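Local coordinates for B-type Cna protein (PDB 6FWY) that is of unknown function but, as the thioester domain of a cell-wall-anchored surface protein, probably serves covalent attachment to a target through an internal thioester, at residues A[27-30]-A[36-39]; A[92-97]-A[141-146]; A[106-111]-A[115-120]; A[218-223]-A[233-238]. All coordinates share one frame; numbering follows the deposited sequence.

Contact 1 of 4, residues A[27-30]-A[36-39]; sequences VNMP and WMIS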
loop_
_atom_site.group_PDB
_atom_site.type_symbol
_atom_site.label_atom_id
_atom_site.label_comp_id
_atom_site.label_asym_id
_atom_site.label_seq_id
_atom_site.Cartn_x
_atom_site.Cartn_y
_atom_site.Cartn_z
ATOM N N VAL A 27 5.834 19.337 -23.532
ATOM C CA VAL A 27 4.435 19.006 -23.729
ATOM C C VAL A 27 3.727 20.127 -24.482
ATOM O O VAL A 27 3.791 21.304 -24.058
ATOM C CB VAL A 27 3.682 18.766 -22.410
ATOM C CG1 VAL A 27 2.239 18.362 -22.666
ATOM C CG2 VAL A 27 4.381 17.708 -21.553
ATOM N N ASN A 28 3.047 19.742 -25.571
ATOM C CA ASN A 28 2.071 20.597 -26.220
ATOM C C ASN A 28 0.850 20.737 -25.323
ATOM O O ASN A 28 -0.004 19.865 -25.242
ATOM C CB ASN A 28 1.648 20.046 -27.602
ATOM C CG ASN A 28 2.796 20.031 -28.597
ATOM O OD1 ASN A 28 3.636 20.924 -28.607
ATOM N ND2 ASN A 28 2.837 19.002 -29.422
ATOM N N MET A 29 0.820 21.843 -24.600
ATOM C CA MET A 29 -0.269 22.183 -23.725
ATOM C C MET A 29 -1.235 23.017 -24.525
ATOM O O MET A 29 -0.827 23.641 -25.498
ATOM C CB MET A 29 0.270 22.982 -22.531
ATOM C CG MET A 29 0.999 22.095 -21.535
ATOM S SD MET A 29 0.050 20.744 -20.776
ATOM C CE MET A 29 -0.635 21.512 -19.297
ATOM N N PRO A 30 -2.494 23.120 -24.067
ATOM C CA PRO A 30 -3.490 23.835 -24.885
ATOM C C PRO A 30 -3.186 25.250 -25.387
ATOM O O PRO A 30 -3.549 25.566 -26.506
ATOM C CB PRO A 30 -4.704 23.908 -23.978
ATOM C CG PRO A 30 -4.587 22.681 -23.116
ATOM C CD PRO A 30 -3.103 22.532 -22.853
ATOM N N TRP A 36 8.002 23.416 -21.430
ATOM C CA TRP A 36 8.946 22.634 -20.617
ATOM C C TRP A 36 8.239 22.108 -19.369
ATOM O O TRP A 36 7.322 22.749 -18.837
ATOM C CB TRP A 36 10.175 23.444 -20.197
ATOM C CG TRP A 36 11.143 23.770 -21.296
ATOM C CD1 TRP A 36 10.881 23.841 -22.658
ATOM C CD2 TRP A 36 12.505 24.162 -21.140
ATOM N NE1 TRP A 36 12.007 24.226 -23.335
ATOM C CE2 TRP A 36 13.021 24.426 -22.435
ATOM C CE3 TRP A 36 13.353 24.303 -20.033
ATOM C CZ2 TRP A 36 14.354 24.818 -22.646
ATOM C CZ3 TRP A 36 14.681 24.691 -20.250
ATOM C CH2 TRP A 36 15.164 24.945 -21.558
ATOM N N MET A 37 8.672 20.922 -18.948
ATOM C CA MET A 37 8.156 20.291 -17.747
ATOM C C MET A 37 9.312 20.018 -16.780
ATOM O O MET A 37 9.821 18.902 -16.690
ATOM C CB MET A 37 7.406 19.021 -18.114
ATOM C CG MET A 37 6.108 19.272 -18.872
ATOM S SD MET A 37 4.896 20.137 -17.873
ATOM C CE MET A 37 3.707 20.657 -19.058
ATOM N N ILE A 38 9.702 21.076 -16.077
ATOM C CA ILE A 38 10.811 21.043 -15.143
ATOM C C ILE A 38 10.290 20.399 -13.837
ATOM O O ILE A 38 9.069 20.331 -13.604
ATOM C CB ILE A 38 11.420 22.440 -14.856
ATOM C CG1 ILE A 38 10.521 23.264 -13.900
ATOM C CG2 ILE A 38 11.701 23.200 -16.151
ATOM C CD1 ILE A 38 10.971 24.678 -13.637
ATOM N N SER A 39 11.230 19.932 -13.011
ATOM C CA SER A 39 10.878 19.337 -11.733
ATOM C C SER A 39 12.048 19.320 -10.761
ATOM O O SER A 39 13.224 19.321 -11.163
ATOM C CB SER A 39 10.361 17.918 -11.915
ATOM O OG SER A 39 9.582 17.540 -10.802
#
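This is a largely buried apolar contact within the β-hairpin made by strands 26-29 and 32-44. Three side chains carry it: V27 and M29 on the first strand, and M37 at an irregular point of strand 32-44. M29 lies at the more open end. The backbones come nearest at V27 and W36, whose CA atoms are 6.6 Å apart. V27 also bonds through its backbone to E35, so the pairing lies next to the methionine contact.

M37 does most of the touching, and does so with two parts of its chain. Its CG lies 3.6 Å from CG2 of V27. Its methyl, CE, sits 3.8 Å from CB of V27 and 3.9 Å from CG of M29. The sulfur of M29, SD, is 4.0 Å from the same methyl. A bend at chi2 (-65°) followed by an extended chi3 (166°) carries CE into the angle between V27 and M29. V27 offers CG2, the methyl that stands beside its own backbone N.

M37 also packs on W111 of helix 99-113, and its carbonyl O accepts a hydrogen bond from Y104 OH of that helix. The hairpin is thus fastened to the helix next to it. Within the contact itself, hydrocarbon groups and a thioether sulfur meet, so shape and exclusion of water, not directional bonding, probably hold the side chains together.

Contact 2 of 4, residues A[92-97]-A[141-146]; sequences KELGAG and FEKIYD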
loop_
_atom_site.group_PDB
_atom_site.type_symbol
_atom_site.label_atom_id
_atom_site.label_comp_id
_atom_site.label_asym_id
_atom_site.label_seq_id
_atom_site.Cartn_x
_atom_site.Cartn_y
_atom_site.Cartn_z
ATOM N N LYS A 92 18.884 0.711 -14.170
ATOM C CA LYS A 92 19.179 -0.412 -15.065
ATOM C C LYS A 92 17.930 -1.243 -15.419
ATOM O O LYS A 92 17.687 -1.540 -16.588
ATOM C CB LYS A 92 20.244 -1.331 -14.456
ATOM C CG LYS A 92 20.650 -2.475 -15.382
ATOM C CD LYS A 92 21.813 -3.299 -14.879
ATOM C CE LYS A 92 21.952 -4.550 -15.759
ATOM N NZ LYS A 92 23.055 -5.487 -15.398
ATOM N N GLU A 93 17.167 -1.611 -14.394
ATOM C CA GLU A 93 15.920 -2.363 -14.563
ATOM C C GLU A 93 14.871 -1.633 -15.393
ATOM O O GLU A 93 14.145 -2.254 -16.143
ATOM C CB GLU A 93 15.324 -2.689 -13.195
ATOM C CG GLU A 93 16.114 -3.747 -12.427
ATOM C CD GLU A 93 15.636 -3.928 -10.989
ATOM O OE1 GLU A 93 15.054 -2.995 -10.401
ATOM O OE2 GLU A 93 15.817 -5.044 -10.468
ATOM N N LEU A 94 14.800 -0.317 -15.244
ATOM C CA LEU A 94 13.862 0.513 -16.011
ATOM C C LEU A 94 14.315 0.898 -17.440
ATOM O O LEU A 94 13.504 1.371 -18.230
ATOM C CB LEU A 94 13.530 1.777 -15.223
ATOM C CG LEU A 94 12.863 1.540 -13.865
ATOM C CD1 LEU A 94 12.856 2.824 -13.036
ATOM C CD2 LEU A 94 11.456 1.003 -14.007
ATOM N N GLY A 95 15.591 0.702 -17.768
ATOM C CA GLY A 95 16.134 1.112 -19.062
ATOM C C GLY A 95 16.633 2.548 -19.071
ATOM O O GLY A 95 17.099 3.032 -20.090
ATOM N N ALA A 96 16.550 3.226 -17.928
ATOM C CA ALA A 96 17.108 4.560 -17.767
ATOM C C ALA A 96 18.616 4.450 -17.620
ATOM O O ALA A 96 19.121 3.463 -17.121
ATOM C CB ALA A 96 16.499 5.225 -16.545
ATOM N N GLY A 97 19.331 5.463 -18.075
ATOM C CA GLY A 97 20.795 5.506 -18.005
ATOM C C GLY A 97 21.371 5.964 -16.679
ATOM O O GLY A 97 22.543 5.766 -16.460
ATOM N N PHE A 141 9.617 5.407 -19.099
ATOM C CA PHE A 141 8.214 5.868 -19.013
ATOM C C PHE A 141 7.220 4.795 -19.460
ATOM O O PHE A 141 6.282 4.468 -18.732
ATOM C CB PHE A 141 7.983 7.139 -19.865
ATOM C CG PHE A 141 6.528 7.504 -20.016
ATOM C CD1 PHE A 141 5.892 8.244 -19.043
ATOM C CD2 PHE A 141 5.794 7.065 -21.104
ATOM C CE1 PHE A 141 4.543 8.548 -19.142
ATOM C CE2 PHE A 141 4.434 7.350 -21.208
ATOM C CZ PHE A 141 3.803 8.103 -20.241
ATOM N N GLU A 142 7.426 4.265 -20.663
ATOM C CA GLU A 142 6.523 3.267 -21.237
ATOM C C GLU A 142 6.437 1.984 -20.417
ATOM O O GLU A 142 5.369 1.388 -20.291
ATOM C CB GLU A 142 6.927 2.947 -22.678
ATOM C CG GLU A 142 6.646 4.108 -23.604
ATOM C CD GLU A 142 7.230 3.946 -24.997
ATOM O OE1 GLU A 142 7.868 2.908 -25.321
ATOM O OE2 GLU A 142 7.042 4.881 -25.802
ATOM N N LYS A 143 7.570 1.553 -19.879
ATOM C CA LYS A 143 7.574 0.408 -18.973
ATOM C C LYS A 143 6.715 0.717 -17.745
ATOM O O LYS A 143 5.805 -0.025 -17.428
ATOM C CB LYS A 143 8.999 0.050 -18.548
ATOM C CG LYS A 143 9.080 -1.261 -17.770
ATOM C CD LYS A 143 10.510 -1.742 -17.595
ATOM C CE LYS A 143 10.726 -2.490 -16.265
ATOM N NZ LYS A 143 10.420 -3.935 -16.362
ATOM N N ILE A 144 7.002 1.822 -17.072
ATOM C CA ILE A 144 6.325 2.160 -15.809
ATOM C C ILE A 144 4.832 2.410 -16.057
ATOM O O ILE A 144 3.982 1.905 -15.318
ATOM C CB ILE A 144 6.986 3.369 -15.098
ATOM C CG1 ILE A 144 8.456 3.064 -14.746
ATOM C CG2 ILE A 144 6.245 3.739 -13.814
ATOM C CD1 ILE A 144 9.288 4.333 -14.520
ATOM N N TYR A 145 4.518 3.175 -17.101
ATOM C CA TYR A 145 3.134 3.523 -17.425
ATOM C C TYR A 145 2.309 2.272 -17.754
ATOM O O TYR A 145 1.221 2.081 -17.217
ATOM C CB TYR A 145 3.113 4.513 -18.585
ATOM C CG TYR A 145 1.766 5.063 -18.939
ATOM C CD1 TYR A 145 1.044 5.794 -18.025
ATOM C CD2 TYR A 145 1.222 4.875 -20.206
ATOM C CE1 TYR A 145 -0.203 6.325 -18.341
ATOM C CE2 TYR A 145 -0.013 5.420 -20.548
ATOM C CZ TYR A 145 -0.724 6.132 -19.593
ATOM O OH TYR A 145 -1.951 6.675 -19.876
ATOM N N ASP A 146 2.846 1.410 -18.614
ATOM C CA ASP A 146 2.187 0.154 -18.951
ATOM C C ASP A 146 1.843 -0.658 -17.691
ATOM O O ASP A 146 0.731 -1.156 -17.556
ATOM C CB ASP A 146 3.061 -0.668 -19.897
ATOM C CG ASP A 146 2.353 -1.926 -20.426
ATOM O OD1 ASP A 146 1.113 -1.893 -20.633
ATOM O OD2 ASP A 146 3.009 -2.985 -20.596
#
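The last turn of the short helix 91-94 comes up beside the long helix 131-150, with the CA atoms of L94 and K143 7.0 Å apart. The short helix ends at once. G95 takes a positive phi of 88°, and its N bonds back to K92 O at 3.3 Å.

L94 meets I144 through its CD2 branch, which lies 3.7 Å from CG1 of I144. Its other methyl, CD1, is 4.1 Å from I144 CD1. The two side chains cross at a slant. I144 turns CG1 to the side of its own backbone N, which brings CG1 and CD1 up to the leucine.

The turn at G95 is a Schellman motif, which stops the helix and turns the chain toward helix 99-113. I144 also packs on T106 of that helix, so it is wedged between two neighbours. At the outer side K143 reaches over the end of the short helix. Bends at chi3 and chi4 (87°) lay its CE 3.4 Å from the carbonyl O of E93, while NZ stays 4.1 Å from that oxygen. The positive charge near this helix C-terminus is probably favourable. The carboxylate of E93 leads away and bonds instead to the backbone N of T90.

Contact 3 of 4, residues A[106-111]-A[115-120]; sequences TQLVSW and GNFKVS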
loop_
_atom_site.group_PDB
_atom_site.type_symbol
_atom_site.label_atom_id
_atom_site.label_comp_id
_atom_site.label_asym_id
_atom_site.label_seq_id
_atom_site.Cartn_x
_atom_site.Cartn_y
_atom_site.Cartn_z
ATOM N N THR A 106 9.506 8.411 -13.909
ATOM C CA THR A 106 8.450 8.104 -12.962
ATOM C C THR A 106 7.557 9.338 -12.738
ATOM O O THR A 106 6.341 9.211 -12.700
ATOM C CB THR A 106 9.015 7.533 -11.630
ATOM O OG1 THR A 106 10.008 6.540 -11.905
ATOM C CG2 THR A 106 7.937 6.897 -10.824
ATOM N N GLN A 107 8.155 10.514 -12.608
ATOM C CA GLN A 107 7.389 11.764 -12.460
ATOM C C GLN A 107 6.502 12.027 -13.695
ATOM O O GLN A 107 5.403 12.566 -13.577
ATOM C CB GLN A 107 8.339 12.948 -12.196
ATOM C CG GLN A 107 7.699 14.338 -12.139
ATOM C CD GLN A 107 6.622 14.438 -11.074
ATOM O OE1 GLN A 107 6.919 14.502 -9.894
ATOM N NE2 GLN A 107 5.366 14.450 -11.495
ATOM N N LEU A 108 6.994 11.642 -14.869
ATOM C CA LEU A 108 6.222 11.788 -16.099
ATOM C C LEU A 108 4.950 10.923 -16.031
ATOM O O LEU A 108 3.863 11.398 -16.306
ATOM C CB LEU A 108 7.109 11.438 -17.298
ATOM C CG LEU A 108 6.625 11.741 -18.711
ATOM C CD1 LEU A 108 6.171 13.195 -18.900
ATOM C CD2 LEU A 108 7.794 11.399 -19.626
ATOM N N VAL A 109 5.095 9.673 -15.589
ATOM C CA VAL A 109 3.951 8.793 -15.289
ATOM C C VAL A 109 2.986 9.451 -14.287
ATOM O O VAL A 109 1.779 9.501 -14.528
ATOM C CB VAL A 109 4.397 7.409 -14.753
ATOM C CG1 VAL A 109 3.207 6.577 -14.269
ATOM C CG2 VAL A 109 5.148 6.671 -15.837
ATOM N N SER A 110 3.515 9.962 -13.191
ATOM C CA SER A 110 2.681 10.664 -12.215
ATOM C C SER A 110 1.833 11.797 -12.836
ATOM O O SER A 110 0.640 11.903 -12.569
ATOM C CB SER A 110 3.539 11.224 -11.075
ATOM O OG SER A 110 2.730 11.797 -10.069
ATOM N N TRP A 111 2.464 12.630 -13.658
ATOM C CA TRP A 111 1.774 13.751 -14.298
ATOM C C TRP A 111 0.632 13.277 -15.207
ATOM O O TRP A 111 -0.447 13.841 -15.186
ATOM C CB TRP A 111 2.749 14.628 -15.090
ATOM C CG TRP A 111 3.584 15.603 -14.274
ATOM C CD1 TRP A 111 3.201 16.285 -13.141
ATOM C CD2 TRP A 111 4.911 16.039 -14.564
ATOM N NE1 TRP A 111 4.198 17.110 -12.732
ATOM C CE2 TRP A 111 5.266 16.978 -13.571
ATOM C CE3 TRP A 111 5.840 15.722 -15.553
ATOM C CZ2 TRP A 111 6.520 17.597 -13.537
ATOM C CZ3 TRP A 111 7.074 16.355 -15.539
ATOM C CH2 TRP A 111 7.409 17.269 -14.542
ATOM N N GLY A 115 -3.667 13.363 -14.752
ATOM C CA GLY A 115 -4.493 14.006 -15.773
ATOM C C GLY A 115 -3.987 15.365 -16.251
ATOM O O GLY A 115 -4.748 16.125 -16.830
ATOM N N ASN A 116 -2.714 15.669 -16.022
ATOM C CA ASN A 116 -2.162 16.974 -16.372
ATOM C C ASN A 116 -2.076 17.176 -17.918
ATOM O O ASN A 116 -2.238 18.277 -18.416
ATOM C CB ASN A 116 -0.774 17.134 -15.791
ATOM C CG ASN A 116 -0.757 17.145 -14.277
ATOM O OD1 ASN A 116 0.298 16.969 -13.741
ATOM N ND2 ASN A 116 -1.893 17.130 -13.604
ATOM N N PHE A 117 -1.769 16.078 -18.605
ATOM C CA PHE A 117 -1.769 15.970 -20.034
ATOM C C PHE A 117 -1.843 14.496 -20.454
ATOM O O PHE A 117 -1.536 13.569 -19.671
ATOM C CB PHE A 117 -0.527 16.634 -20.630
ATOM C CG PHE A 117 0.742 16.336 -19.888
ATOM C CD1 PHE A 117 1.487 15.192 -20.162
ATOM C CD2 PHE A 117 1.200 17.215 -18.897
ATOM C CE1 PHE A 117 2.659 14.934 -19.468
ATOM C CE2 PHE A 117 2.381 16.981 -18.228
ATOM C CZ PHE A 117 3.107 15.830 -18.517
ATOM N N LYS A 118 -2.269 14.311 -21.701
ATOM C CA LYS A 118 -2.327 12.997 -22.338
ATOM C C LYS A 118 -0.960 12.643 -22.929
ATOM O O LYS A 118 -0.115 13.534 -23.145
ATOM C CB LYS A 118 -3.395 13.007 -23.450
ATOM C CG LYS A 118 -4.815 13.233 -22.923
ATOM C CD LYS A 118 -5.853 13.193 -24.064
ATOM C CE LYS A 118 -5.979 14.576 -24.654
ATOM N NZ LYS A 118 -6.760 14.666 -25.929
ATOM N N VAL A 119 -0.757 11.347 -23.196
ATOM C CA VAL A 119 0.475 10.846 -23.807
ATOM C C VAL A 119 0.683 11.445 -25.212
ATOM O O VAL A 119 1.815 11.750 -25.587
ATOM C CB VAL A 119 0.503 9.289 -23.829
ATOM C CG1 VAL A 119 1.629 8.735 -24.703
ATOM C CG2 VAL A 119 0.617 8.719 -22.402
ATOM N N SER A 120 -0.395 11.654 -25.961
ATOM C CA SER A 120 -0.298 12.256 -27.285
ATOM C C SER A 120 0.194 13.713 -27.277
ATOM O O SER A 120 0.619 14.223 -28.314
ATOM C CB SER A 120 -1.652 12.178 -28.018
ATOM O OG SER A 120 -2.668 12.823 -27.270
#
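L108 and W111 of helix 99-113 meet N116 and F117 in the loop that follows it. Earliest in the walk comes Q107, which prepares the tryptophan. Its OE1 bonds to C52 N, and its NE2 lies over one face of the W111 indole. C52 and Q107 are probably the thioester pair, as in related domains.

L108 is the first residue to touch the loop. Its CD1 methyl meets the ring of F117 at the edge, in the ring plane, 4.0 Å from CE1. The leucine chain and the phenylalanine stand at about a right angle. L108 also packs against F141 of helix 131-150. S110 turns to C52 as well, its OG bonding to C52 O.

W111 carries the rest. Its carbonyl O accepts the backbone N of N116 at 3.0 Å, with an N-H...O angle of 161°. This is the long-span bond of the Schellman motif that closes the helix at G115, where phi is positive. OD1 of N116 comes within 3.0 Å of W111 CD1. The indole and amide planes are 47° apart. The CB of W111 touches F117 CZ at 3.6 Å. A chi1 of 43° in F117, with CG between the backbone N and the carbonyl carbon, folds its ring back against the side of the helix, at L108 and W111.

The chemistry implies a helix end tied by its backbone and covered by the F117 ring, which meets aliphatic carbons of L108 and W111. Q107 OE1 and S110 OG tie the helix to C52 on strand 49-52, and the N116 amide holds the residues just after that strand, M53 and, weakly, S55.

Contact 4 of 4, residues A[218-223]-A[233-238]; sequences SSFTIK and LSFKGT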
loop_
_atom_site.group_PDB
_atom_site.type_symbol
_atom_site.label_atom_id
_atom_site.label_comp_id
_atom_site.label_asym_id
_atom_site.label_seq_id
_atom_site.Cartn_x
_atom_site.Cartn_y
_atom_site.Cartn_z
ATOM N N SER A 218 0.491 -18.498 11.185
ATOM C CA SER A 218 0.734 -19.348 12.340
ATOM C C SER A 218 -0.489 -20.240 12.549
ATOM O O SER A 218 -1.250 -20.483 11.616
ATOM C CB SER A 218 0.997 -18.461 13.571
ATOM O OG SER A 218 1.434 -19.235 14.676
ATOM N N SER A 219 -0.673 -20.750 13.757
ATOM C CA SER A 219 -1.903 -21.440 14.096
ATOM C C SER A 219 -2.269 -21.226 15.545
ATOM O O SER A 219 -1.465 -20.755 16.330
ATOM C CB SER A 219 -1.803 -22.927 13.764
ATOM O OG SER A 219 -0.616 -23.489 14.248
ATOM N N PHE A 220 -3.514 -21.528 15.870
ATOM C CA PHE A 220 -3.976 -21.556 17.241
ATOM C C PHE A 220 -5.004 -22.655 17.403
ATOM O O PHE A 220 -5.517 -23.178 16.434
ATOM C CB PHE A 220 -4.543 -20.195 17.688
ATOM C CG PHE A 220 -5.748 -19.763 16.939
ATOM C CD1 PHE A 220 -7.017 -20.157 17.349
ATOM C CD2 PHE A 220 -5.629 -18.961 15.825
ATOM C CE1 PHE A 220 -8.139 -19.798 16.623
ATOM C CE2 PHE A 220 -6.741 -18.546 15.118
ATOM C CZ PHE A 220 -8.004 -18.985 15.508
ATOM N N THR A 221 -5.302 -22.982 18.655
ATOM C CA THR A 221 -6.241 -24.040 19.002
ATOM C C THR A 221 -7.239 -23.517 20.033
ATOM O O THR A 221 -6.849 -22.891 21.007
ATOM C CB THR A 221 -5.484 -25.289 19.477
ATOM O OG1 THR A 221 -4.712 -25.803 18.391
ATOM C CG2 THR A 221 -6.434 -26.380 19.942
ATOM N N ILE A 222 -8.523 -23.748 19.775
ATOM C CA ILE A 222 -9.598 -23.497 20.722
ATOM C C ILE A 222 -9.925 -24.828 21.397
ATOM O O ILE A 222 -10.017 -25.856 20.727
ATOM C CB ILE A 222 -10.856 -22.907 20.030
ATOM C CG1 ILE A 222 -10.524 -21.533 19.458
ATOM C CG2 ILE A 222 -12.022 -22.786 21.014
ATOM C CD1 ILE A 222 -11.614 -20.899 18.636
ATOM N N LYS A 223 -10.097 -24.792 22.717
ATOM C CA LYS A 223 -10.394 -25.986 23.506
ATOM C C LYS A 223 -11.681 -25.813 24.290
ATOM O O LYS A 223 -11.835 -24.842 25.016
ATOM C CB LYS A 223 -9.233 -26.293 24.443
ATOM C CG LYS A 223 -7.924 -26.501 23.700
ATOM C CD LYS A 223 -6.945 -27.338 24.475
ATOM C CE LYS A 223 -5.663 -27.519 23.686
ATOM N NZ LYS A 223 -4.713 -28.466 24.296
ATOM N N LEU A 233 -20.071 -23.061 18.529
ATOM C CA LEU A 233 -19.473 -21.790 18.857
ATOM C C LEU A 233 -19.111 -21.141 17.526
ATOM O O LEU A 233 -18.653 -21.827 16.620
ATOM C CB LEU A 233 -18.199 -22.073 19.653
ATOM C CG LEU A 233 -17.265 -20.944 19.991
ATOM C CD1 LEU A 233 -18.019 -19.905 20.823
ATOM C CD2 LEU A 233 -16.105 -21.528 20.781
ATOM N N SER A 234 -19.306 -19.836 17.398
ATOM C CA SER A 234 -18.877 -19.128 16.190
ATOM C C SER A 234 -17.985 -17.948 16.537
ATOM O O SER A 234 -18.127 -17.341 17.584
ATOM C CB SER A 234 -20.086 -18.711 15.337
ATOM O OG SER A 234 -20.893 -17.764 16.010
ATOM N N PHE A 235 -17.040 -17.643 15.653
ATOM C CA PHE A 235 -16.131 -16.504 15.842
ATOM C C PHE A 235 -15.570 -15.984 14.523
ATOM O O PHE A 235 -15.747 -16.602 13.472
ATOM C CB PHE A 235 -14.986 -16.876 16.799
ATOM C CG PHE A 235 -13.995 -17.867 16.239
ATOM C CD1 PHE A 235 -14.242 -19.229 16.282
ATOM C CD2 PHE A 235 -12.798 -17.431 15.692
ATOM C CE1 PHE A 235 -13.327 -20.143 15.755
ATOM C CE2 PHE A 235 -11.870 -18.328 15.169
ATOM C CZ PHE A 235 -12.134 -19.687 15.200
ATOM N N LYS A 236 -14.903 -14.837 14.612
ATOM C CA LYS A 236 -14.094 -14.291 13.521
ATOM C C LYS A 236 -12.821 -13.695 14.111
ATOM O O LYS A 236 -12.720 -13.490 15.325
ATOM C CB LYS A 236 -14.843 -13.200 12.751
ATOM C CG LYS A 236 -15.284 -12.023 13.595
ATOM C CD LYS A 236 -15.619 -10.771 12.835
ATOM C CE LYS A 236 -15.857 -9.639 13.827
ATOM N NZ LYS A 236 -16.453 -8.443 13.161
ATOM N N GLY A 237 -11.877 -13.397 13.232
ATOM C CA GLY A 237 -10.670 -12.668 13.570
ATOM C C GLY A 237 -10.705 -11.321 12.898
ATOM O O GLY A 237 -11.303 -11.187 11.835
ATOM N N THR A 238 -10.068 -10.331 13.520
ATOM C CA THR A 238 -9.848 -9.020 12.900
ATOM C C THR A 238 -8.345 -8.779 12.904
ATOM O O THR A 238 -7.757 -8.513 13.947
ATOM C CB THR A 238 -10.559 -7.876 13.663
ATOM O OG1 THR A 238 -11.978 -8.114 13.695
ATOM C CG2 THR A 238 -10.292 -6.533 12.998
#
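L233 opens the contact from strand 231-250, its CD2 lying 4.3 Å from CG2 of I222 on strand 218-225. This is loose apolar packing at one end of the interface.

F235 comes next and takes the centre. CD1 of I222 sits over one face of its ring, 3.9 Å from the centroid and 29° off the ring normal, a CH-pi contact. The closest ring atom is CE1, 3.4 Å from I222 CD1. The isoleucine is extended through chi2 (174°), which sends CD1 straight across to the ring. CE2 of F235 meets F220 CZ at 3.9 Å, lying at the edge of the F220 ring and in its plane. The two phenylalanines approach from opposite directions. Y177 joins them, edge-to-face with F235 and against F220.

The strands follow each other in the chain but belong to different sheets. Their segment axes pass 11.1 Å apart at 151°, close to antiparallel, as in a face-to-face β-sandwich. All four side chains are buried. The contact therefore rests on hydrocarbon and aromatic surfaces alone, and the sheets are probably held together here by dispersion forces and the hydrophobic effect.

In the fold
Contacts 1, 2 and 3 cluster in one half of the chain. Contact 3 sits between the other two: its centre is about 10 Å from that of contact 1 and about 14 Å from that of contact 2, and it touches both. M37 and V27 lean on W111 and F117, while F141 and I144 pack on L108, V109 and T106. Contacts 1 and 2 do not meet, with nearest atoms about 9 Å apart. Helix 99-113, on which contacts 1 and 2 both pack, borders C52, the probable thioester cysteine. Contact 4 lies on the other side of the chain's centre, its centre about 48 Å from the centre of contact 3, in the β-sandwich part.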